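Conserved hypothetical secreted protein (Helicobacter pylori, PDB 4RNZ) is a cell shape-determining M23B-family metallopeptidase that probably uses zinc to cleave peptides of the cell-wall peptidoglycan. Local coordinates at residues N110-Y122 and F151-S163. Sequence-based numbering, arbitrary orientation.
Sequences NDPLLANQLMNAY and FGQPTIKMAMVSS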
loop_
_atom_site.group_PDB
_atom_site.type_symbol
_atom_site.label_atom_id
_atom_site.label_comp_id
_atom_site.label_asym_id
_atom_site.label_seq_id
_atom_site.Cartn_x
_atom_site.Cartn_y
_atom_site.Cartn_z
ATOM N N ASN A 110 7.042 17.311 7.365
ATOM C CA ASN A 110 5.776 17.216 8.051
ATOM C C ASN A 110 4.955 15.982 7.631
ATOM O O ASN A 110 3.725 16.035 7.593
ATOM C CB ASN A 110 4.975 18.499 7.845
ATOM C CG ASN A 110 3.852 18.637 8.844
ATOM O OD1 ASN A 110 4.034 18.424 10.051
ATOM N ND2 ASN A 110 2.673 18.986 8.352
ATOM N N ASP A 111 5.633 14.869 7.356
ATOM C CA ASP A 111 4.955 13.681 6.847
ATOM C C ASP A 111 5.255 12.382 7.600
ATOM O O ASP A 111 6.223 11.689 7.303
ATOM C CB ASP A 111 5.264 13.478 5.392
ATOM C CG ASP A 111 4.484 12.304 4.812
ATOM O OD1 ASP A 111 3.483 11.876 5.414
ATOM O OD2 ASP A 111 4.880 11.821 3.776
ATOM N N PRO A 112 4.375 12.028 8.524
ATOM C CA PRO A 112 4.454 10.767 9.254
ATOM C C PRO A 112 4.431 9.530 8.359
ATOM O O PRO A 112 5.031 8.523 8.698
ATOM C CB PRO A 112 3.242 10.824 10.186
ATOM C CG PRO A 112 2.982 12.286 10.370
ATOM C CD PRO A 112 3.290 12.894 9.031
ATOM N N LEU A 113 3.775 9.607 7.211
ATOM C CA LEU A 113 3.682 8.456 6.318
ATOM C C LEU A 113 5.061 8.080 5.789
ATOM O O LEU A 113 5.434 6.911 5.819
ATOM C CB LEU A 113 2.728 8.737 5.164
ATOM C CG LEU A 113 1.293 9.058 5.614
ATOM C CD1 LEU A 113 0.470 9.536 4.427
ATOM C CD2 LEU A 113 0.619 7.873 6.265
ATOM N N LEU A 114 5.805 9.082 5.316
ATOM C CA LEU A 114 7.161 8.887 4.804
ATOM C C LEU A 114 8.078 8.392 5.920
ATOM O O LEU A 114 8.904 7.495 5.698
ATOM C CB LEU A 114 7.720 10.184 4.207
ATOM C CG LEU A 114 9.111 10.127 3.595
ATOM C CD1 LEU A 114 9.145 9.255 2.358
ATOM C CD2 LEU A 114 9.598 11.521 3.238
ATOM N N ALA A 115 7.944 8.996 7.101
ATOM C CA ALA A 115 8.782 8.647 8.246
ATOM C C ALA A 115 8.547 7.190 8.622
ATOM O O ALA A 115 9.500 6.432 8.804
ATOM C CB ALA A 115 8.474 9.570 9.408
ATOM N N ASN A 116 7.287 6.770 8.684
ATOM C CA ASN A 116 6.950 5.363 8.992
ATOM C C ASN A 116 7.469 4.381 7.951
ATOM O O ASN A 116 7.908 3.277 8.299
ATOM C CB ASN A 116 5.431 5.141 9.063
ATOM C CG ASN A 116 4.779 5.821 10.229
ATOM O OD1 ASN A 116 5.420 6.196 11.218
ATOM N ND2 ASN A 116 3.463 5.947 10.142
ATOM N N GLN A 117 7.381 4.763 6.673
ATOM C CA GLN A 117 7.931 3.948 5.594
ATOM C C GLN A 117 9.434 3.752 5.750
ATOM O O GLN A 117 9.934 2.647 5.567
ATOM C CB GLN A 117 7.681 4.563 4.230
ATOM C CG GLN A 117 6.255 4.466 3.799
ATOM C CD GLN A 117 6.003 4.926 2.374
ATOM O OE1 GLN A 117 6.907 5.116 1.580
ATOM N NE2 GLN A 117 4.751 5.063 2.049
ATOM N N LEU A 118 10.151 4.806 6.118
ATOM C CA LEU A 118 11.604 4.657 6.347
ATOM C C LEU A 118 11.940 3.749 7.530
ATOM O O LEU A 118 12.826 2.917 7.419
ATOM C CB LEU A 118 12.296 6.010 6.522
ATOM C CG LEU A 118 13.820 5.826 6.420
ATOM C CD1 LEU A 118 14.292 5.807 4.979
ATOM C CD2 LEU A 118 14.535 6.887 7.196
ATOM N N MET A 119 11.254 3.931 8.656
ATOM C CA MET A 119 11.480 3.109 9.833
ATOM C C MET A 119 11.255 1.648 9.444
ATOM O O MET A 119 12.068 0.781 9.745
ATOM C CB MET A 119 10.526 3.471 10.969
ATOM C CG MET A 119 10.574 4.900 11.505
ATOM S SD MET A 119 12.202 5.565 11.936
ATOM C CE MET A 119 12.696 6.244 10.370
ATOM N N ASN A 120 10.162 1.396 8.736
ATOM C CA ASN A 120 9.820 0.050 8.315
ATOM C C ASN A 120 10.816 -0.552 7.325
ATOM O O ASN A 120 11.138 -1.725 7.425
ATOM C CB ASN A 120 8.378 -0.001 7.774
ATOM C CG ASN A 120 7.344 -0.035 8.884
ATOM O OD1 ASN A 120 7.530 -0.713 9.893
ATOM N ND2 ASN A 120 6.223 0.678 8.694
ATOM N N ALA A 121 11.296 0.248 6.384
ATOM C CA ALA A 121 12.248 -0.190 5.385
ATOM C C ALA A 121 13.571 -0.596 6.015
ATOM O O ALA A 121 14.248 -1.464 5.506
ATOM C CB ALA A 121 12.498 0.905 4.362
ATOM N N TYR A 122 13.936 0.070 7.101
ATOM C CA TYR A 122 15.190 -0.209 7.798
ATOM C C TYR A 122 14.961 -0.968 9.114
ATOM O O TYR A 122 15.820 -0.953 10.003
ATOM C CB TYR A 122 15.930 1.109 8.040
ATOM C CG TYR A 122 16.670 1.602 6.826
ATOM C CD1 TYR A 122 17.949 1.133 6.527
ATOM C CD2 TYR A 122 16.101 2.519 5.963
ATOM C CE1 TYR A 122 18.632 1.553 5.401
ATOM C CE2 TYR A 122 16.784 2.963 4.848
ATOM C CZ TYR A 122 18.046 2.480 4.559
ATOM O OH TYR A 122 18.729 2.926 3.447
ATOM N N PHE A 151 -2.509 12.408 -2.319
ATOM C CA PHE A 151 -3.385 11.373 -1.791
ATOM C C PHE A 151 -2.617 10.068 -1.673
ATOM O O PHE A 151 -1.568 9.897 -2.294
ATOM C CB PHE A 151 -4.613 11.182 -2.699
ATOM C CG PHE A 151 -4.295 10.544 -4.013
ATOM C CD1 PHE A 151 -3.855 11.310 -5.075
ATOM C CD2 PHE A 151 -4.435 9.185 -4.194
ATOM C CE1 PHE A 151 -3.534 10.718 -6.275
ATOM C CE2 PHE A 151 -4.138 8.593 -5.398
ATOM C CZ PHE A 151 -3.692 9.359 -6.439
ATOM N N GLY A 152 -3.164 9.139 -0.898
ATOM C CA GLY A 152 -2.543 7.838 -0.714
ATOM C C GLY A 152 -1.262 8.022 0.087
ATOM O O GLY A 152 -1.176 8.892 0.937
ATOM N N GLN A 153 -0.243 7.249 -0.227
ATOM C CA GLN A 153 0.997 7.317 0.529
ATOM C C GLN A 153 2.102 7.616 -0.447
ATOM O O GLN A 153 1.961 7.391 -1.642
ATOM C CB GLN A 153 1.269 5.985 1.262
ATOM C CG GLN A 153 0.391 5.748 2.509
ATOM C CD GLN A 153 1.023 4.797 3.534
ATOM O OE1 GLN A 153 2.237 4.752 3.715
ATOM N NE2 GLN A 153 0.187 4.048 4.221
ATOM N N PRO A 154 3.238 8.080 0.067
ATOM C CA PRO A 154 4.381 8.252 -0.813
ATOM C C PRO A 154 5.001 6.922 -1.193
ATOM O O PRO A 154 4.654 5.858 -0.636
ATOM C CB PRO A 154 5.340 9.101 0.037
ATOM C CG PRO A 154 4.991 8.772 1.442
ATOM C CD PRO A 154 3.496 8.564 1.440
ATOM N N THR A 155 5.916 6.981 -2.145
ATOM C CA THR A 155 6.666 5.842 -2.565
ATOM C C THR A 155 8.152 6.200 -2.483
ATOM O O THR A 155 8.596 7.190 -3.115
ATOM C CB THR A 155 6.271 5.434 -3.999
ATOM O OG1 THR A 155 4.880 5.110 -4.023
ATOM C CG2 THR A 155 7.041 4.230 -4.466
ATOM N N ILE A 156 8.914 5.415 -1.711
ATOM C CA ILE A 156 10.364 5.590 -1.649
ATOM C C ILE A 156 11.024 4.930 -2.832
ATOM O O ILE A 156 10.882 3.728 -3.023
ATOM C CB ILE A 156 10.941 4.989 -0.353
ATOM C CG1 ILE A 156 10.463 5.818 0.840
ATOM C CG2 ILE A 156 12.463 4.912 -0.429
ATOM C CD1 ILE A 156 10.760 5.178 2.183
ATOM N N LYS A 157 11.726 5.712 -3.644
ATOM C CA LYS A 157 12.457 5.172 -4.784
ATOM C C LYS A 157 13.871 4.750 -4.401
ATOM O O LYS A 157 14.377 3.753 -4.890
ATOM C CB LYS A 157 12.543 6.205 -5.919
ATOM C CG LYS A 157 11.210 6.796 -6.365
ATOM C CD LYS A 157 10.125 5.749 -6.602
ATOM C CE LYS A 157 10.503 4.717 -7.652
ATOM N NZ LYS A 157 10.815 5.324 -8.977
ATOM N N MET A 158 14.503 5.561 -3.558
ATOM C CA MET A 158 15.831 5.273 -3.020
ATOM C C MET A 158 15.953 5.849 -1.612
ATOM O O MET A 158 15.421 6.930 -1.298
ATOM C CB MET A 158 16.912 5.876 -3.900
ATOM C CG MET A 158 18.320 5.626 -3.368
ATOM S SD MET A 158 19.602 6.449 -4.321
ATOM C CE MET A 158 19.384 8.140 -3.842
ATOM N N ALA A 159 16.638 5.112 -0.748
ATOM C CA ALA A 159 17.034 5.666 0.526
ATOM C C ALA A 159 18.467 5.283 0.841
ATOM O O ALA A 159 18.990 4.312 0.313
ATOM C CB ALA A 159 16.096 5.228 1.631
ATOM N N MET A 160 19.090 6.089 1.686
ATOM C CA MET A 160 20.471 5.877 2.127
ATOM C C MET A 160 20.614 6.407 3.549
ATOM O O MET A 160 20.130 7.507 3.889
ATOM C CB MET A 160 21.467 6.579 1.201
ATOM C CG MET A 160 22.935 6.301 1.530
ATOM S SD MET A 160 23.597 7.328 2.854
ATOM C CE MET A 160 23.878 8.841 1.945
ATOM N N VAL A 161 21.225 5.594 4.403
ATOM C CA VAL A 161 21.648 6.056 5.720
ATOM C C VAL A 161 23.152 5.748 5.820
ATOM O O VAL A 161 23.619 4.736 5.288
ATOM C CB VAL A 161 20.832 5.445 6.869
ATOM C CG1 VAL A 161 19.335 5.590 6.615
ATOM C CG2 VAL A 161 21.203 3.988 7.093
ATOM N N SER A 162 23.904 6.672 6.414
ATOM C CA SER A 162 25.358 6.541 6.576
ATOM C C SER A 162 25.652 6.403 8.050
ATOM O O SER A 162 25.053 7.088 8.879
ATOM C CB SER A 162 26.085 7.769 6.078
ATOM O OG SER A 162 25.938 8.797 7.041
ATOM N N SER A 163 26.567 5.507 8.371
ATOM C CA SER A 163 26.994 5.276 9.744
ATOM C C SER A 163 28.468 4.866 9.665
ATOM O O SER A 163 28.838 3.971 8.884
ATOM C CB SER A 163 26.137 4.184 10.383
ATOM O OG SER A 163 26.519 3.930 11.717
HETATM O O HOH W 1 3.536 4.872 6.041
HETATM O O HOH W 2 7.722 3.228 -0.174
#
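Helix 112-121 packs on the bulged strand 153-163 of an antiparallel sheet, both within the Csd3 second-domain region; Gln117 makes the polar link and Leu113, Leu114, Leu118 and Tyr122 the apolar one. Both N-H bonds of the Gln117 amide are spent on the strand: NE2 donates to Gln153 OE1 at 3.0 Å and to Pro154 O at 2.8 Å, with both acceptors in its amide plane. The two glutamine amides are nearly coplanar, 28° apart, whereas Pro154 O is approached from above its carbonyl plane and also accepts a hydrogen bond from Arg309 NH1. With CG beside the backbone N (chi1 -72°), the extended Gln117 chain carries its amide to the strand; the other amide atom, OE1, takes a bond from a water that accepts from Ile156 N. A second water joins Leu113 O to Gln153 OE1. At the helix start, Asp111 is the N-cap, its OD1 accepting from Leu113 N at 2.9 Å; its OD2 forms a salt bridge with Arg143. The Pro154 ring packs against this first turn, CD 3.8 Å from Leu113 CB. A classic beta bulge at Lys157 and Met158, opposite Val140, lets Ile156 and Ala159, three apart, both start toward the helix: Ile156 CD1 meets Gln117 CB, and Ala159 CB touches Leu118 CD1 at 3.8 Å. Beyond the last turn, Val161 CG1 sits over one face of the Tyr122 ring in a CH-pi contact, 4.2 Å from its centroid, while Ala159 CB borders the ring edge and the hydroxyl bonds to Tyr168 O.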